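Local coordinates for beta-fructofuranosidase, insoluble isoenzyme CWINV1 (Arabidopsis thaliana, PDB 2OXB), which hydrolyses terminal beta-D-fructofuranoside residues of sucrose and 1-kestose, and less readily of neokestose and levan, in the plant cell wall, at residues A[33-38]-A[44-49]; A[96-99]-A[103-106]; A[71-76]-A[121-126]; A[22-25]-A[30-33]. The protein carries 1 engineered substitution. All blocks are in the same frame, centred on the assembly; numbering follows the deposited sequence.

Contact 1 of 4, residues A[33-38]-A[44-49]; sequences FYQWNP and GNIVWA. With FRU (beta-D-fructofuranose), chain B.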
loop_
_atom_site.group_PDB
_atom_site.type_symbol
_atom_site.label_atom_id
_atom_site.label_comp_id
_atom_site.label_asym_id
_atom_site.label_seq_id
_atom_site.Cartn_x
_atom_site.Cartn_y
_atom_site.Cartn_z
ATOM N N PHE A 33 13.571 -3.969 5.554
ATOM C CA PHE A 33 13.845 -3.610 6.924
ATOM C C PHE A 33 12.469 -3.131 7.351
ATOM O O PHE A 33 11.503 -3.330 6.613
ATOM C CB PHE A 33 14.885 -2.484 6.988
ATOM C CG PHE A 33 16.189 -2.808 6.297
ATOM C CD1 PHE A 33 17.151 -3.590 6.914
ATOM C CD2 PHE A 33 16.457 -2.320 5.023
ATOM C CE1 PHE A 33 18.358 -3.875 6.270
ATOM C CE2 PHE A 33 17.664 -2.607 4.378
ATOM C CZ PHE A 33 18.607 -3.382 5.005
ATOM N N TYR A 34 12.367 -2.530 8.530
ATOM C CA TYR A 34 11.093 -2.026 9.016
ATOM C C TYR A 34 11.125 -1.647 10.480
ATOM O O TYR A 34 12.027 -2.032 11.226
ATOM C CB TYR A 34 9.964 -3.041 8.789
ATOM C CG TYR A 34 10.206 -4.399 9.394
ATOM C CD1 TYR A 34 11.008 -5.346 8.759
ATOM C CD2 TYR A 34 9.611 -4.750 10.594
ATOM C CE1 TYR A 34 11.200 -6.612 9.310
ATOM C CE2 TYR A 34 9.796 -6.007 11.151
ATOM C CZ TYR A 34 10.584 -6.928 10.512
ATOM O OH TYR A 34 10.743 -8.154 11.108
ATOM N N GLN A 35 10.123 -0.871 10.870
ATOM C CA GLN A 35 9.982 -0.417 12.233
ATOM C C GLN A 35 9.442 -1.603 13.051
ATOM O O GLN A 35 8.337 -2.094 12.791
ATOM C CB GLN A 35 9.013 0.770 12.261
ATOM C CG GLN A 35 9.404 1.926 11.344
ATOM C CD GLN A 35 10.319 2.939 12.004
ATOM O OE1 GLN A 35 9.881 3.754 12.807
ATOM N NE2 GLN A 35 11.597 2.889 11.671
ATOM N N TRP A 36 10.225 -2.059 14.032
ATOM C CA TRP A 36 9.840 -3.205 14.869
ATOM C C TRP A 36 10.181 -3.037 16.361
ATOM O O TRP A 36 11.237 -2.516 16.722
ATOM C CB TRP A 36 10.504 -4.482 14.304
ATOM C CG TRP A 36 10.384 -5.728 15.145
ATOM C CD1 TRP A 36 9.262 -6.482 15.355
ATOM C CD2 TRP A 36 11.427 -6.340 15.914
ATOM N NE1 TRP A 36 9.543 -7.525 16.214
ATOM C CE2 TRP A 36 10.864 -7.459 16.571
ATOM C CE3 TRP A 36 12.785 -6.050 16.114
ATOM C CZ2 TRP A 36 11.610 -8.287 17.413
ATOM C CZ3 TRP A 36 13.531 -6.872 16.953
ATOM C CH2 TRP A 36 12.939 -7.979 17.592
ATOM N N ASN A 37 9.264 -3.465 17.222
ATOM C CA ASN A 37 9.484 -3.384 18.660
ATOM C C ASN A 37 9.842 -4.744 19.219
ATOM O O ASN A 37 9.006 -5.652 19.297
ATOM C CB ASN A 37 8.253 -2.872 19.396
ATOM C CG ASN A 37 8.382 -3.040 20.900
ATOM O OD1 ASN A 37 9.491 -3.149 21.426
ATOM N ND2 ASN A 37 7.252 -3.053 21.600
ATOM N N PRO A 38 11.099 -4.894 19.635
ATOM C CA PRO A 38 11.640 -6.128 20.204
ATOM C C PRO A 38 11.167 -6.412 21.617
ATOM O O PRO A 38 11.556 -7.411 22.217
ATOM C CB PRO A 38 13.136 -5.882 20.159
ATOM C CG PRO A 38 13.213 -4.414 20.448
ATOM C CD PRO A 38 12.132 -3.847 19.570
ATOM N N GLY A 44 7.132 0.929 20.116
ATOM C CA GLY A 44 8.114 1.211 21.140
ATOM C C GLY A 44 9.450 0.604 20.798
ATOM O O GLY A 44 9.508 -0.394 20.084
ATOM N N ASN A 45 10.518 1.214 21.305
ATOM C CA ASN A 45 11.878 0.760 21.057
ATOM C C ASN A 45 12.040 0.379 19.598
ATOM O O ASN A 45 12.718 -0.593 19.272
ATOM C CB ASN A 45 12.185 -0.435 21.938
ATOM C CG ASN A 45 11.677 -0.249 23.337
ATOM O OD1 ASN A 45 12.176 0.593 24.095
ATOM N ND2 ASN A 45 10.657 -1.022 23.691
ATOM N N ILE A 46 11.418 1.153 18.718
ATOM C CA ILE A 46 11.493 0.883 17.293
ATOM C C ILE A 46 12.924 0.744 16.783
ATOM O O ILE A 46 13.795 1.569 17.082
ATOM C CB ILE A 46 10.756 1.978 16.484
ATOM C CG1 ILE A 46 9.250 1.848 16.702
ATOM C CG2 ILE A 46 11.072 1.843 15.006
ATOM C CD1 ILE A 46 8.699 0.478 16.308
ATOM N N VAL A 47 13.145 -0.323 16.017
ATOM C CA VAL A 47 14.442 -0.644 15.422
ATOM C C VAL A 47 14.222 -1.098 13.981
ATOM O O VAL A 47 13.094 -1.385 13.577
ATOM C CB VAL A 47 15.135 -1.811 16.171
ATOM C CG1 VAL A 47 16.549 -2.009 15.637
ATOM C CG2 VAL A 47 15.149 -1.546 17.669
ATOM N N TRP A 48 15.302 -1.177 13.213
ATOM C CA TRP A 48 15.219 -1.630 11.831
ATOM C C TRP A 48 15.442 -3.138 11.721
ATOM O O TRP A 48 16.545 -3.582 11.412
ATOM C CB TRP A 48 16.240 -0.878 10.965
ATOM C CG TRP A 48 15.784 0.508 10.556
ATOM C CD1 TRP A 48 15.235 1.468 11.368
ATOM C CD2 TRP A 48 15.820 1.075 9.240
ATOM N NE1 TRP A 48 14.925 2.595 10.636
ATOM C CE2 TRP A 48 15.274 2.382 9.329
ATOM C CE3 TRP A 48 16.260 0.611 7.994
ATOM C CZ2 TRP A 48 15.160 3.225 8.213
ATOM C CZ3 TRP A 48 16.143 1.455 6.886
ATOM C CH2 TRP A 48 15.600 2.741 7.006
ATOM N N ALA A 49 14.391 -3.917 11.992
ATOM C CA ALA A 49 14.473 -5.368 11.889
ATOM C C ALA A 49 14.758 -5.676 10.432
ATOM O O ALA A 49 14.350 -4.923 9.542
ATOM C CB ALA A 49 13.178 -6.007 12.311
HETATM C C1 FRU B . 4.334 6.463 10.226
HETATM C C2 FRU B . 5.285 7.064 11.270
HETATM C C3 FRU B . 6.477 7.770 10.596
HETATM C C4 FRU B . 7.603 7.573 11.570
HETATM C C5 FRU B . 7.239 6.221 12.184
HETATM C C6 FRU B . 7.455 6.148 13.682
HETATM O O1 FRU B . 3.709 7.471 9.453
HETATM O O2 FRU B . 4.723 7.962 12.296
HETATM O O3 FRU B . 6.258 9.159 10.361
HETATM O O4 FRU B . 8.875 7.524 10.914
HETATM O O5 FRU B . 5.859 5.984 11.951
HETATM O O6 FRU B . 8.850 6.136 13.928
#
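In the first blade of the five-bladed beta-propeller of family 32 glycosyl hydrolases, the hairpin of strands 29-36 and 47-53 joins Trp-36 to Val-47 as an antiparallel hydrogen-bonded pair. Trp-36 N donates to Val-47 O, and Val-47 N returns the bond to Trp-36 O; each spans 3.0 Å. Next to them, Gln-35 and Trp-48 form a non-hydrogen-bonded pair, and here the hairpin reaches the substrate. Gln-35 OE1 accepts a hydrogen bond from O6 of the bound fructose unit (2.8 Å). A bend at chi2 (-89°) carries the glutamine amide across Ile-46, whose CG2 lies 3.3 Å from Gln-35 CD. Gln-35 NE2 donates to Cys-77 O and Asn-21 OD1, and these bonds fix the amide's rotation with the oxygen turned to the sugar. Trp-48 NE1 donates to Trp-78 O, its indole standing almost perpendicular to the Gln-35 amide. Ala-49 CB rests over one face of the Tyr-34 ring in a CH-pi contact, 3.7 Å from the ring centroid and displaced toward the hydroxyl end. An alanine in place of Tyr-34 is likely to take away the ring face on which the Ala-49 methyl rests and open a gap beside Met-17. The same methyl also meets Trp-36, with Ala-49 CB 3.7 Å from Trp-36 CB.

Contact 2 of 4, residues A[96-99]-A[103-106]; sequences GIDP and QVQN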
loop_
_atom_site.group_PDB
_atom_site.type_symbol
_atom_site.label_atom_id
_atom_site.label_comp_id
_atom_site.label_asym_id
_atom_site.label_seq_id
_atom_site.Cartn_x
_atom_site.Cartn_y
_atom_site.Cartn_z
ATOM N N GLY A 96 16.929 9.702 12.777
ATOM C CA GLY A 96 17.205 9.295 14.142
ATOM C C GLY A 96 16.790 10.406 15.100
ATOM O O GLY A 96 16.592 11.550 14.692
ATOM N N ILE A 97 16.648 10.086 16.378
ATOM C CA ILE A 97 16.269 11.097 17.355
ATOM C C ILE A 97 17.464 11.279 18.284
ATOM O O ILE A 97 17.832 10.349 19.004
ATOM C CB ILE A 97 15.039 10.648 18.186
ATOM C CG1 ILE A 97 14.061 9.860 17.310
ATOM C CG2 ILE A 97 14.344 11.869 18.790
ATOM C CD1 ILE A 97 13.549 10.633 16.093
ATOM N N ASP A 98 18.072 12.465 18.263
ATOM C CA ASP A 98 19.237 12.742 19.105
ATOM C C ASP A 98 18.876 12.959 20.585
ATOM O O ASP A 98 17.691 13.026 20.941
ATOM C CB ASP A 98 20.013 13.949 18.565
ATOM C CG ASP A 98 19.158 15.195 18.429
ATOM O OD1 ASP A 98 18.275 15.429 19.278
ATOM O OD2 ASP A 98 19.396 15.945 17.462
ATOM N N PRO A 99 19.895 13.083 21.463
ATOM C CA PRO A 99 19.664 13.278 22.897
ATOM C C PRO A 99 18.700 14.361 23.333
ATOM O O PRO A 99 18.267 14.379 24.481
ATOM C CB PRO A 99 21.071 13.472 23.456
ATOM C CG PRO A 99 21.858 13.945 22.292
ATOM C CD PRO A 99 21.338 13.106 21.169
ATOM N N GLN A 103 14.130 15.424 15.444
ATOM C CA GLN A 103 14.316 14.674 14.210
ATOM C C GLN A 103 15.438 15.077 13.277
ATOM O O GLN A 103 15.300 16.003 12.467
ATOM C CB GLN A 103 13.014 14.651 13.433
ATOM C CG GLN A 103 11.989 13.792 14.087
ATOM C CD GLN A 103 10.616 14.234 13.736
ATOM O OE1 GLN A 103 10.362 14.630 12.597
ATOM N NE2 GLN A 103 9.701 14.165 14.700
ATOM N N VAL A 104 16.539 14.341 13.384
ATOM C CA VAL A 104 17.706 14.569 12.548
ATOM C C VAL A 104 17.796 13.469 11.495
ATOM O O VAL A 104 17.198 12.406 11.640
ATOM C CB VAL A 104 19.006 14.570 13.385
ATOM C CG1 VAL A 104 19.047 15.787 14.276
ATOM C CG2 VAL A 104 19.080 13.309 14.227
ATOM N N GLN A 105 18.543 13.746 10.435
ATOM C CA GLN A 105 18.733 12.804 9.347
ATOM C C GLN A 105 20.136 12.262 9.360
ATOM O O GLN A 105 21.100 13.024 9.358
ATOM C CB GLN A 105 18.477 13.477 8.007
ATOM C CG GLN A 105 17.093 14.022 7.914
ATOM C CD GLN A 105 16.059 12.964 8.226
ATOM O OE1 GLN A 105 14.948 13.280 8.644
ATOM N NE2 GLN A 105 16.416 11.695 8.017
ATOM N N ASN A 106 20.224 10.934 9.343
ATOM C CA ASN A 106 21.487 10.221 9.378
ATOM C C ASN A 106 21.634 9.281 8.209
ATOM O O ASN A 106 20.636 8.846 7.638
ATOM C CB ASN A 106 21.564 9.424 10.668
ATOM C CG ASN A 106 21.289 10.282 11.865
ATOM O OD1 ASN A 106 21.987 11.266 12.097
ATOM N ND2 ASN A 106 20.262 9.932 12.629
#
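Gly-96 and Val-104 hold the close-packed part of the hairpin between strands 93-97 and 103-110, in the second blade of the propeller. They form an antiparallel hydrogen-bonded pair: Val-104 N donates to Gly-96 O at 3.1 Å, and Gly-96 N to Val-104 O at 2.9 Å. Asn-106 ND2 lies beside Gly-96 and donates to Phe-72 O; a CB on Gly-96 would run into this amide. Beyond the pair the contact slackens. Ile-97 and Gln-103 run side by side in the same direction, with Ile-97 CD1 4.1 Å from Gln-103 CG, and the turn that follows includes the exposed Pro-99. Asp-98 crosses Val-104 at about a right angle, its OD2 lying beside the valine CG1, but the bonds of its carboxylate belong to the turn: OD2 accepts from Gln-102 NE2 and OD1 from Lys-100 N. Gln-103 OE1 accepts from Phe-143 N, and the side chain touches Trp-78 and Arg-144 of the substrate site. Register thus rests on two backbone bonds, while the polar side chains tie the hairpin to its own turn and to the loops around it.

Contact 3 of 4, residues A[71-76]-A[121-126]; sequences PFDING and WKKSPL
Phe-72 and Asp-73 approach Lys-123 and Ser-124 from a loop whose type I turn, Asp-73 to Gly-76, is closed by Gly-76 N on Asp-73 O (3.0 Å); the two backbones stay well apart, their nearest CA atoms, those of Phe-72 and Pro-125, being 8.9 Å from each other. Side chains bridge this distance. Lys-123 and Asp-73 reach out from opposite directions and form a salt bridge, Lys-123 NZ to Asp-73 OD1 at 3.0 Å, although as a hydrogen bond it is weak. The lysine chain is drawn out except for a bend at chi3 (-83°), which brings the ammonium group to Asp-73. Phe-67 provides that group's stronger hold, offering its carbonyl oxygen as acceptor and its ring for a cation-pi contact. Asp-73 is buried, and the neighbouring ammonium group would be expected to favour its ionised form. Nearer the lysine backbone, Lys-123 CB meets the edge of the Phe-72 ring, 4.0 Å from Phe-72 CZ, while Ser-124 O lies 3.5 Å from Phe-72 CE2. Ser-124 OG accepts from Leu-126 N (2.9 Å), an ST turn that bends the chain beyond Lys-123. Tyr-94 and Pro-128 also pack on Phe-72. The arrangement belongs to the blade-to-blade connection of a beta-propeller: segment 71-76 leads from the first blade into strand 77-81 of the second and packs on Lys-123 of strand 121-123, the opposite edge strand of that four-stranded blade.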
loop_
_atom_site.group_PDB
_atom_site.type_symbol
_atom_site.label_atom_id
_atom_site.label_comp_id
_atom_site.label_asym_id
_atom_site.label_seq_id
_atom_site.Cartn_x
_atom_site.Cartn_y
_atom_site.Cartn_z
ATOM N N PRO A 71 24.770 9.062 19.469
ATOM C CA PRO A 71 24.036 10.297 19.753
ATOM C C PRO A 71 22.876 10.539 18.780
ATOM O O PRO A 71 21.707 10.486 19.164
ATOM C CB PRO A 71 25.117 11.367 19.623
ATOM C CG PRO A 71 26.356 10.649 20.045
ATOM C CD PRO A 71 26.216 9.331 19.345
ATOM N N PHE A 72 23.240 10.785 17.521
ATOM C CA PHE A 72 22.318 11.084 16.427
ATOM C C PHE A 72 21.048 10.243 16.265
ATOM O O PHE A 72 20.254 10.483 15.356
ATOM C CB PHE A 72 23.100 11.118 15.102
ATOM C CG PHE A 72 23.873 9.854 14.793
ATOM C CD1 PHE A 72 23.222 8.709 14.316
ATOM C CD2 PHE A 72 25.256 9.822 14.938
ATOM C CE1 PHE A 72 23.940 7.546 13.982
ATOM C CE2 PHE A 72 25.984 8.671 14.612
ATOM C CZ PHE A 72 25.326 7.531 14.132
ATOM N N ASP A 73 20.839 9.275 17.150
ATOM C CA ASP A 73 19.646 8.426 17.083
ATOM C C ASP A 73 19.457 7.687 18.395
ATOM O O ASP A 73 18.772 6.670 18.442
ATOM C CB ASP A 73 19.784 7.387 15.970
ATOM C CG ASP A 73 20.734 6.275 16.343
ATOM O OD1 ASP A 73 20.527 5.143 15.852
ATOM O OD2 ASP A 73 21.690 6.546 17.117
ATOM N N ILE A 74 20.078 8.204 19.446
ATOM C CA ILE A 74 20.032 7.595 20.763
ATOM C C ILE A 74 18.590 7.443 21.250
ATOM O O ILE A 74 18.306 6.650 22.144
ATOM C CB ILE A 74 20.907 8.453 21.757
ATOM C CG1 ILE A 74 21.704 7.548 22.701
ATOM C CG2 ILE A 74 20.035 9.444 22.534
ATOM C CD1 ILE A 74 20.883 6.862 23.744
ATOM N N ASN A 75 17.665 8.175 20.641
ATOM C CA ASN A 75 16.277 8.091 21.080
ATOM C C ASN A 75 15.300 7.395 20.132
ATOM O O ASN A 75 14.089 7.330 20.396
ATOM C CB ASN A 75 15.782 9.486 21.446
ATOM C CG ASN A 75 16.212 9.889 22.836
ATOM O OD1 ASN A 75 15.666 9.397 23.817
ATOM N ND2 ASN A 75 17.210 10.763 22.933
ATOM N N GLY A 76 15.824 6.846 19.043
ATOM C CA GLY A 76 14.964 6.150 18.105
ATOM C C GLY A 76 15.518 6.021 16.704
ATOM O O GLY A 76 16.305 6.845 16.245
ATOM N N TRP A 121 25.253 -2.986 9.408
ATOM C CA TRP A 121 25.319 -1.642 8.852
ATOM C C TRP A 121 26.190 -0.682 9.640
ATOM O O TRP A 121 26.082 -0.569 10.864
ATOM C CB TRP A 121 23.920 -1.041 8.683
ATOM C CG TRP A 121 23.169 -1.648 7.540
ATOM C CD1 TRP A 121 22.620 -2.897 7.492
ATOM C CD2 TRP A 121 22.922 -1.049 6.256
ATOM N NE1 TRP A 121 22.046 -3.117 6.257
ATOM C CE2 TRP A 121 22.215 -2.002 5.480
ATOM C CE3 TRP A 121 23.229 0.195 5.686
ATOM C CZ2 TRP A 121 21.809 -1.746 4.161
ATOM C CZ3 TRP A 121 22.827 0.449 4.373
ATOM C CH2 TRP A 121 22.122 -0.520 3.626
ATOM N N LYS A 122 27.065 -0.002 8.905
ATOM C CA LYS A 122 27.990 0.969 9.463
ATOM C C LYS A 122 27.316 2.331 9.384
ATOM O O LYS A 122 26.755 2.695 8.357
ATOM C CB LYS A 122 29.288 0.959 8.650
ATOM C CG LYS A 122 30.505 1.561 9.342
ATOM C CD LYS A 122 31.781 1.246 8.557
ATOM C CE LYS A 122 33.001 1.983 9.109
ATOM N NZ LYS A 122 33.246 1.739 10.561
ATOM N N LYS A 123 27.368 3.073 10.483
ATOM C CA LYS A 123 26.753 4.389 10.569
ATOM C C LYS A 123 27.798 5.491 10.753
ATOM O O LYS A 123 28.432 5.575 11.794
ATOM C CB LYS A 123 25.748 4.386 11.725
ATOM C CG LYS A 123 24.781 3.201 11.634
ATOM C CD LYS A 123 23.536 3.368 12.483
ATOM C CE LYS A 123 23.758 2.970 13.921
ATOM N NZ LYS A 123 22.521 3.173 14.713
ATOM N N SER A 124 27.968 6.333 9.733
ATOM C CA SER A 124 28.942 7.432 9.757
ATOM C C SER A 124 28.913 8.250 11.036
ATOM O O SER A 124 27.880 8.355 11.692
ATOM C CB SER A 124 28.714 8.369 8.572
ATOM O OG SER A 124 29.403 9.590 8.752
ATOM N N PRO A 125 30.062 8.843 11.404
ATOM C CA PRO A 125 30.228 9.675 12.605
ATOM C C PRO A 125 29.858 11.124 12.295
ATOM O O PRO A 125 29.607 11.936 13.187
ATOM C CB PRO A 125 31.711 9.531 12.913
ATOM C CG PRO A 125 32.300 9.551 11.537
ATOM C CD PRO A 125 31.361 8.639 10.738
ATOM N N LEU A 126 29.835 11.437 11.008
ATOM C CA LEU A 126 29.491 12.766 10.575
ATOM C C LEU A 126 27.996 12.981 10.734
ATOM O O LEU A 126 27.515 14.091 10.553
ATOM C CB LEU A 126 29.896 12.961 9.114
ATOM C CG LEU A 126 31.360 12.686 8.754
ATOM C CD1 LEU A 126 31.571 13.038 7.283
ATOM C CD2 LEU A 126 32.302 13.504 9.638
#

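Contact 4 of 4, residues A[22-25]-A[30-33]; sequences GPMI and YHLF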
loop_
_atom_site.group_PDB
_atom_site.type_symbol
_atom_site.label_atom_id
_atom_site.label_comp_id
_atom_site.label_asym_id
_atom_site.label_seq_id
_atom_site.Cartn_x
_atom_site.Cartn_y
_atom_site.Cartn_z
ATOM N N GLY A 22 13.782 0.988 3.762
ATOM C CA GLY A 22 14.818 0.623 2.798
ATOM C C GLY A 22 14.655 -0.600 1.909
ATOM O O GLY A 22 15.507 -1.490 1.919
ATOM N N PRO A 23 13.584 -0.668 1.112
ATOM C CA PRO A 23 13.372 -1.814 0.236
ATOM C C PRO A 23 14.220 -1.709 -1.032
ATOM O O PRO A 23 14.187 -0.692 -1.733
ATOM C CB PRO A 23 11.887 -1.725 -0.056
ATOM C CG PRO A 23 11.684 -0.255 -0.185
ATOM C CD PRO A 23 12.474 0.294 0.993
ATOM N N MET A 24 15.007 -2.739 -1.317
ATOM C CA MET A 24 15.806 -2.727 -2.534
ATOM C C MET A 24 16.309 -4.112 -2.892
ATOM O O MET A 24 15.944 -5.116 -2.278
ATOM C CB MET A 24 16.998 -1.771 -2.413
ATOM C CG MET A 24 18.174 -2.329 -1.643
ATOM S SD MET A 24 17.683 -2.633 0.021
ATOM C CE MET A 24 19.092 -1.971 0.911
ATOM N N ILE A 25 17.160 -4.141 -3.903
ATOM C CA ILE A 25 17.742 -5.365 -4.400
ATOM C C ILE A 25 19.236 -5.104 -4.561
ATOM O O ILE A 25 19.650 -4.024 -4.999
ATOM C CB ILE A 25 17.078 -5.758 -5.763
ATOM C CG1 ILE A 25 17.581 -7.120 -6.245
ATOM C CG2 ILE A 25 17.362 -4.684 -6.817
ATOM C CD1 ILE A 25 18.897 -7.058 -6.998
ATOM N N TYR A 30 16.849 -9.415 -2.554
ATOM C CA TYR A 30 16.009 -8.327 -2.096
ATOM C C TYR A 30 16.230 -8.122 -0.605
ATOM O O TYR A 30 16.746 -8.999 0.101
ATOM C CB TYR A 30 14.532 -8.640 -2.379
ATOM C CG TYR A 30 14.225 -8.834 -3.852
ATOM C CD1 TYR A 30 14.242 -7.749 -4.734
ATOM C CD2 TYR A 30 13.989 -10.107 -4.375
ATOM C CE1 TYR A 30 14.041 -7.924 -6.099
ATOM C CE2 TYR A 30 13.791 -10.300 -5.738
ATOM C CZ TYR A 30 13.821 -9.206 -6.602
ATOM O OH TYR A 30 13.673 -9.382 -7.966
ATOM N N HIS A 31 15.841 -6.948 -0.130
ATOM C CA HIS A 31 15.992 -6.617 1.277
ATOM C C HIS A 31 14.742 -5.892 1.779
ATOM O O HIS A 31 14.068 -5.192 1.025
ATOM C CB HIS A 31 17.231 -5.728 1.472
ATOM C CG HIS A 31 18.538 -6.442 1.283
ATOM N ND1 HIS A 31 18.980 -7.430 2.140
ATOM C CD2 HIS A 31 19.524 -6.276 0.366
ATOM C CE1 HIS A 31 20.180 -7.836 1.766
ATOM N NE2 HIS A 31 20.534 -7.152 0.692
ATOM N N LEU A 32 14.427 -6.106 3.049
ATOM C CA LEU A 32 13.302 -5.453 3.701
ATOM C C LEU A 32 13.684 -5.219 5.144
ATOM O O LEU A 32 14.095 -6.140 5.864
ATOM C CB LEU A 32 12.019 -6.296 3.694
ATOM C CG LEU A 32 10.890 -5.714 4.588
ATOM C CD1 LEU A 32 10.269 -4.507 3.932
ATOM C CD2 LEU A 32 9.797 -6.744 4.833
ATOM N N PHE A 33 13.571 -3.969 5.554
ATOM C CA PHE A 33 13.845 -3.610 6.924
ATOM C C PHE A 33 12.469 -3.131 7.351
ATOM O O PHE A 33 11.503 -3.330 6.613
ATOM C CB PHE A 33 14.885 -2.484 6.988
ATOM C CG PHE A 33 16.189 -2.808 6.297
ATOM C CD1 PHE A 33 17.151 -3.590 6.914
ATOM C CD2 PHE A 33 16.457 -2.320 5.023
ATOM C CE1 PHE A 33 18.358 -3.875 6.270
ATOM C CE2 PHE A 33 17.664 -2.607 4.378
ATOM C CZ PHE A 33 18.607 -3.382 5.005
#
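Met-24 and His-31 supply the backbone bond of this antiparallel hairpin, formed by strands 15-26 and 29-36 of the first blade of the beta-propeller: His-31 N donates to Met-24 O at 2.8 Å. Two CA-H...O contacts accompany it, Tyr-30 CA against Met-24 O at 3.2 Å and Pro-23 CA against His-31 O at 3.5 Å. Sulfur packing comes next. With CG set between the backbone N and the carbonyl carbon (chi1 80°), the methionine chain curls over its partner strand, so that Met-24 SD lies 3.4 Å from His-31 CB and oblique to the imidazole. Its methyl carries on to the Phe-33 ring, meeting it at the edge with Met-24 CE 3.8 Å from Phe-33 CE2; Gly-22 O lies at the edge of the same ring. The remaining contact is apolar: Ile-25 CB and CG1 lie obliquely against the Tyr-30 ring, CB being 3.6 Å from Tyr-30 CD1. A phenylalanine in place of Tyr-30 would probably leave Asp-282 OD2 without the hydroxyl it is bonded to, loosening the tie to strand 278-282. Strand 29-36 runs between 15-26 and 47-53 in its sheet, while Pro-23 and Tyr-30 both pack on Phe-280 of strand 278-282.

In the fold
Contacts 1 and 4 share strand 29-36 and Phe-33, pairing that strand with a different neighbour on each side. Contact 4 is buried and largely apolar, whereas contact 1 is partly buried and turns polar at its substrate end. Contact 2 lies in the next blade, and contact 3 joins that blade's edge strand to the loop leading into it; their centres are about 8 Å apart, and Ile-97 O is bonded to Asn-75 N between them. Contact 2, also buried, relies on backbone pairing; contact 3, partly buried and farthest from the centre of the chain, is a side-chain contact with a salt bridge. The blades meet, among other places, where Trp-121 NE1 lies 3.7 Å from Phe-33 CZ.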